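Local coordinates for protein beta-glucosidase (Saccharopolyspora erythraea D, PDB 5M6G) that probably hydrolyses terminal, non-reducing beta-D-glucosyl residues with release of beta-D-glucose, as a two-domain glycoside hydrolase of family 3, at residues 404-409 against 569-574; 420-425 against 533-538. One frame throughout, in Å; residues are numbered along the deposited sequence.

Contact 1. Residues 404-409 against 569-574; sequences LARQAV and VADVLF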
loop_
_atom_site.group_PDB
_atom_site.type_symbol
_atom_site.label_atom_id
_atom_site.label_comp_id
_atom_site.label_asym_id
_atom_site.label_seq_id
_atom_site.Cartn_x
_atom_site.Cartn_y
_atom_site.Cartn_z
ATOM N N LEU A 404 -8.753 -0.572 -16.339
ATOM C CA LEU A 404 -8.655 -1.563 -15.272
ATOM C C LEU A 404 -8.947 -0.930 -13.921
ATOM O O LEU A 404 -9.647 -1.513 -13.085
ATOM C CB LEU A 404 -7.258 -2.191 -15.279
ATOM C CG LEU A 404 -6.878 -3.182 -14.179
ATOM C CD1 LEU A 404 -7.774 -4.389 -14.268
ATOM C CD2 LEU A 404 -5.416 -3.591 -14.332
ATOM N N ALA A 405 -8.408 0.268 -13.690
ATOM C CA ALA A 405 -8.638 0.947 -12.426
ATOM C C ALA A 405 -10.110 1.296 -12.259
ATOM O O ALA A 405 -10.680 1.109 -11.182
ATOM C CB ALA A 405 -7.783 2.206 -12.349
ATOM N N ARG A 406 -10.732 1.815 -13.321
ATOM C CA ARG A 406 -12.158 2.120 -13.289
ATOM C C ARG A 406 -12.982 0.882 -12.954
ATOM O O ARG A 406 -13.987 0.966 -12.232
ATOM C CB ARG A 406 -12.572 2.702 -14.645
ATOM C CG ARG A 406 -14.008 3.193 -14.715
ATOM C CD ARG A 406 -14.312 3.769 -16.091
ATOM N NE ARG A 406 -15.719 4.159 -16.199
ATOM C CZ ARG A 406 -16.290 4.605 -17.316
ATOM N NH1 ARG A 406 -15.575 4.710 -18.421
ATOM N NH2 ARG A 406 -17.580 4.930 -17.334
ATOM N N GLN A 407 -12.590 -0.274 -13.487
ATOM C CA GLN A 407 -13.318 -1.490 -13.163
ATOM C C GLN A 407 -13.163 -1.825 -11.682
ATOM O O GLN A 407 -14.117 -2.278 -11.037
ATOM C CB GLN A 407 -12.845 -2.641 -14.063
ATOM C CG GLN A 407 -13.583 -3.970 -13.823
ATOM C CD GLN A 407 -15.068 -3.902 -14.175
ATOM O OE1 GLN A 407 -15.487 -3.087 -15.001
ATOM N NE2 GLN A 407 -15.867 -4.764 -13.549
ATOM N N ALA A 408 -11.984 -1.551 -11.112
ATOM C CA ALA A 408 -11.790 -1.777 -9.681
ATOM C C ALA A 408 -12.602 -0.787 -8.854
ATOM O O ALA A 408 -13.166 -1.154 -7.816
ATOM C CB ALA A 408 -10.305 -1.683 -9.328
ATOM N N VAL A 409 -12.674 0.476 -9.294
ATOM C CA VAL A 409 -13.545 1.439 -8.624
ATOM C C VAL A 409 -14.973 0.911 -8.577
ATOM O O VAL A 409 -15.596 0.853 -7.507
ATOM C CB VAL A 409 -13.481 2.810 -9.324
ATOM C CG1 VAL A 409 -14.523 3.765 -8.704
ATOM C CG2 VAL A 409 -12.068 3.389 -9.239
ATOM N N VAL A 569 -17.393 5.538 -9.799
ATOM C CA VAL A 569 -18.438 5.786 -8.814
ATOM C C VAL A 569 -19.757 6.085 -9.510
ATOM O O VAL A 569 -20.804 5.530 -9.151
ATOM C CB VAL A 569 -18.028 6.930 -7.872
ATOM C CG1 VAL A 569 -19.138 7.189 -6.864
ATOM C CG2 VAL A 569 -16.719 6.572 -7.158
ATOM N N ALA A 570 -19.725 6.975 -10.508
ATOM C CA ALA A 570 -20.934 7.277 -11.268
ATOM C C ALA A 570 -21.455 6.050 -11.989
ATOM O O ALA A 570 -22.668 5.909 -12.161
ATOM C CB ALA A 570 -20.668 8.397 -12.276
ATOM N N ASP A 571 -20.558 5.162 -12.436
ATOM C CA ASP A 571 -20.997 3.922 -13.069
ATOM C C ASP A 571 -21.990 3.174 -12.186
ATOM O O ASP A 571 -22.994 2.637 -12.676
ATOM C CB ASP A 571 -19.798 3.031 -13.378
ATOM C CG ASP A 571 -18.939 3.577 -14.502
ATOM O OD1 ASP A 571 -19.400 4.480 -15.229
ATOM O OD2 ASP A 571 -17.795 3.097 -14.652
ATOM N N VAL A 572 -21.733 3.141 -10.879
ATOM C CA VAL A 572 -22.626 2.443 -9.959
ATOM C C VAL A 572 -23.860 3.288 -9.657
ATOM O O VAL A 572 -24.991 2.789 -9.687
ATOM C CB VAL A 572 -21.859 2.067 -8.678
ATOM C CG1 VAL A 572 -22.786 1.449 -7.648
ATOM C CG2 VAL A 572 -20.715 1.115 -9.020
ATOM N N LEU A 573 -23.657 4.581 -9.374
ATOM C CA LEU A 573 -24.765 5.481 -9.056
ATOM C C LEU A 573 -25.844 5.474 -10.135
ATOM O O LEU A 573 -27.038 5.594 -9.828
ATOM C CB LEU A 573 -24.241 6.908 -8.846
ATOM C CG LEU A 573 -23.489 7.233 -7.543
ATOM C CD1 LEU A 573 -22.897 8.626 -7.613
ATOM C CD2 LEU A 573 -24.403 7.093 -6.311
ATOM N N PHE A 574 -25.449 5.337 -11.401
ATOM C CA PHE A 574 -26.383 5.417 -12.522
ATOM C C PHE A 574 -26.721 4.052 -13.108
ATOM O O PHE A 574 -27.336 3.981 -14.177
ATOM C CB PHE A 574 -25.826 6.349 -13.603
ATOM C CG PHE A 574 -25.876 7.793 -13.204
ATOM C CD1 PHE A 574 -24.860 8.352 -12.456
ATOM C CD2 PHE A 574 -26.981 8.571 -13.513
ATOM C CE1 PHE A 574 -24.917 9.672 -12.052
ATOM C CE2 PHE A 574 -27.047 9.890 -13.117
ATOM C CZ PHE A 574 -26.015 10.444 -12.381
#
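Arg-406 grips the carboxylate of Asp-571 side-on in a salt bridge, NE to one oxygen and NH2 to the other. Arg-406 NE donates to Asp-571 OD2 at 2.8 Å, bent to 142°, with the oxygen tilted out of the guanidinium plane; Arg-406 NH2 reaches Asp-571 OD1, also at 2.8 Å, in that plane and straighter at 167°. Both oxygens use their syn lone pairs, and guanidinium and carboxylate are nearly coplanar. The arginine chain is extended from CG to NE, which carries the charge across to the other helix. Asp-571 OD2 is shared with Arg-410, so two arginines one turn apart hold a single buried carboxylate. A leucine in place of Arg-406 lacks both NE and NH2, and would probably leave the buried carboxylate leaning more heavily on Arg-410.

The apolar part is small: Val-409 CG1 lies 3.9 Å from Val-569 CG2 and packs against Val-569 N.

Helix 399-412 thus meets helix 567-573 of the C-terminal domain. Leu-404 and Ala-408 rest on helix 155-170, whereas Val-569 touches helix 465-472 and, with Val-572 and Leu-573, strand 555-560.

Contact 2. Residues 420-425 against 533-538; sequences GVLPLA and PVVVVT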
loop_
_atom_site.group_PDB
_atom_site.type_symbol
_atom_site.label_atom_id
_atom_site.label_comp_id
_atom_site.label_asym_id
_atom_site.label_seq_id
_atom_site.Cartn_x
_atom_site.Cartn_y
_atom_site.Cartn_z
ATOM N N GLY A 420 -34.717 3.241 -3.149
ATOM C CA GLY A 420 -35.220 3.279 -4.506
ATOM C C GLY A 420 -34.651 4.432 -5.297
ATOM O O GLY A 420 -34.763 4.457 -6.523
ATOM N N VAL A 421 -34.038 5.399 -4.605
ATOM C CA VAL A 421 -33.450 6.538 -5.298
ATOM C C VAL A 421 -32.364 6.076 -6.265
ATOM O O VAL A 421 -32.191 6.666 -7.344
ATOM C CB VAL A 421 -32.928 7.577 -4.279
ATOM C CG1 VAL A 421 -31.898 6.953 -3.328
ATOM C CG2 VAL A 421 -32.355 8.799 -4.998
ATOM N N LEU A 422 -31.656 4.996 -5.934
ATOM C CA LEU A 422 -30.634 4.464 -6.837
ATOM C C LEU A 422 -31.183 3.242 -7.568
ATOM O O LEU A 422 -31.972 2.485 -7.002
ATOM C CB LEU A 422 -29.350 4.107 -6.067
ATOM C CG LEU A 422 -28.568 5.271 -5.445
ATOM C CD1 LEU A 422 -27.259 4.777 -4.806
ATOM C CD2 LEU A 422 -28.279 6.348 -6.475
ATOM N N PRO A 423 -30.785 3.052 -8.834
ATOM C CA PRO A 423 -29.889 3.930 -9.599
ATOM C C PRO A 423 -30.567 5.215 -10.064
ATOM O O PRO A 423 -31.773 5.234 -10.296
ATOM C CB PRO A 423 -29.491 3.071 -10.804
ATOM C CG PRO A 423 -30.605 2.111 -10.968
ATOM C CD PRO A 423 -31.161 1.846 -9.592
ATOM N N LEU A 424 -29.785 6.280 -10.182
ATOM C CA LEU A 424 -30.291 7.525 -10.734
ATOM C C LEU A 424 -30.491 7.388 -12.235
ATOM O O LEU A 424 -29.681 6.772 -12.934
ATOM C CB LEU A 424 -29.319 8.670 -10.449
ATOM C CG LEU A 424 -29.023 8.983 -8.983
ATOM C CD1 LEU A 424 -27.877 9.985 -8.901
ATOM C CD2 LEU A 424 -30.262 9.488 -8.257
ATOM N N ALA A 425 -31.573 7.975 -12.735
ATOM C CA ALA A 425 -31.835 7.942 -14.163
ATOM C C ALA A 425 -30.888 8.875 -14.900
ATOM O O ALA A 425 -30.373 9.848 -14.342
ATOM C CB ALA A 425 -33.284 8.343 -14.454
ATOM N N PRO A 533 -34.608 13.670 -2.540
ATOM C CA PRO A 533 -33.935 12.432 -2.108
ATOM C C PRO A 533 -32.425 12.615 -2.075
ATOM O O PRO A 533 -31.840 13.199 -2.989
ATOM C CB PRO A 533 -34.344 11.407 -3.171
ATOM C CG PRO A 533 -35.566 11.996 -3.841
ATOM C CD PRO A 533 -35.428 13.479 -3.751
ATOM N N VAL A 534 -31.799 12.102 -1.014
ATOM C CA VAL A 534 -30.383 12.341 -0.738
ATOM C C VAL A 534 -29.621 11.019 -0.776
ATOM O O VAL A 534 -29.945 10.079 -0.036
ATOM C CB VAL A 534 -30.173 13.057 0.605
ATOM C CG1 VAL A 534 -28.683 13.265 0.865
ATOM C CG2 VAL A 534 -30.894 14.401 0.605
ATOM N N VAL A 535 -28.606 10.971 -1.629
ATOM C CA VAL A 535 -27.666 9.865 -1.755
ATOM C C VAL A 535 -26.386 10.288 -1.059
ATOM O O VAL A 535 -25.764 11.284 -1.447
ATOM C CB VAL A 535 -27.387 9.541 -3.233
ATOM C CG1 VAL A 535 -26.329 8.434 -3.365
ATOM C CG2 VAL A 535 -28.678 9.168 -3.965
ATOM N N VAL A 536 -25.971 9.543 -0.046
ATOM C CA VAL A 536 -24.727 9.843 0.646
ATOM C C VAL A 536 -23.659 8.868 0.168
ATOM O O VAL A 536 -23.891 7.655 0.079
ATOM C CB VAL A 536 -24.910 9.801 2.173
ATOM C CG1 VAL A 536 -23.566 9.931 2.869
ATOM C CG2 VAL A 536 -25.864 10.937 2.607
ATOM N N VAL A 537 -22.494 9.403 -0.163
ATOM C CA VAL A 537 -21.375 8.620 -0.659
ATOM C C VAL A 537 -20.204 8.866 0.276
ATOM O O VAL A 537 -19.766 10.009 0.432
ATOM C CB VAL A 537 -21.021 9.004 -2.105
ATOM C CG1 VAL A 537 -19.879 8.129 -2.615
ATOM C CG2 VAL A 537 -22.249 8.879 -2.993
ATOM N N THR A 538 -19.715 7.808 0.928
ATOM C CA THR A 538 -18.585 7.958 1.836
ATOM C C THR A 538 -17.301 7.685 1.061
ATOM O O THR A 538 -17.128 6.603 0.487
ATOM C CB THR A 538 -18.685 7.041 3.064
ATOM O OG1 THR A 538 -18.807 5.668 2.665
ATOM C CG2 THR A 538 -19.872 7.443 3.951
#
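Val-421 has CG2 anti to its backbone nitrogen and CG1 between that nitrogen and the carbonyl carbon (chi1 58°), a setting that presents both methyls to Val-535. In Val-535 the first torsion (chi1 176°) puts CG2 beside the backbone nitrogen and CG1 beside the carbonyl carbon; the former meets Val-421 and both branches meet Leu-422. Leu-422 has CG anti to its carbonyl carbon, and its chi2 (-176°) runs CD1 on along the chain and turns CD2 aside, both reaching Val-535.

The contact is wholly apolar between these side chains and lies away from the sugar and metal sites. Val-535 CG2 is its hub: Val-421 CG2 stands 3.8 Å from it, and Val-421 CG1 approaches it at 4.0 Å. Leu-422 meets the same valine tip to tip, its CD2 lying 3.8 Å from Val-535 CG2. The other branch, Leu-422 CD1, comes within 4.0 Å of Val-535 CG1. At the start of the strand segment, Val-421 CG2 also touches Pro-533 CB at 3.8 Å, so this one methyl bridges the proline and the valine.

Polar groups tie the loop to its own chain: Asn-418 takes the backbone nitrogen of Gly-420 with OD1 and the carbonyl of Leu-422 with ND2, and Asp-419 OD1 accepts from Val-421 N.

Val-421 and Leu-422 also touch Ala-555 on the neighbouring strand 555-560. Val-535 meets the loop on one face of strand 534-539, while Val-534 on the other packs on helix 518-528, the layered arrangement of the alpha/beta sandwich that forms the C-terminal domain of family 3 glycoside hydrolases.

Overall arrangement
From the N terminus, the chain runs through the TIM-barrel-type N-terminal domain before reaching helix 399-412, where contact 1 opens. Strand 414-418 follows, then the 420-425 loop, which starts contact 2. That contact closes a loop of 107 residues when strand 534-539 arrives; strand 555-560 comes next, and helix 567-573 closes contact 1 around it, so the smaller loop is nested in the larger and the two do not cross. Their centres lie 15 Å apart, and they meet directly: Leu-573 O and Leu-424 N, 2.9 Å apart, probably form a hydrogen bond. Together they join two helices, the loop and the mixed sheet.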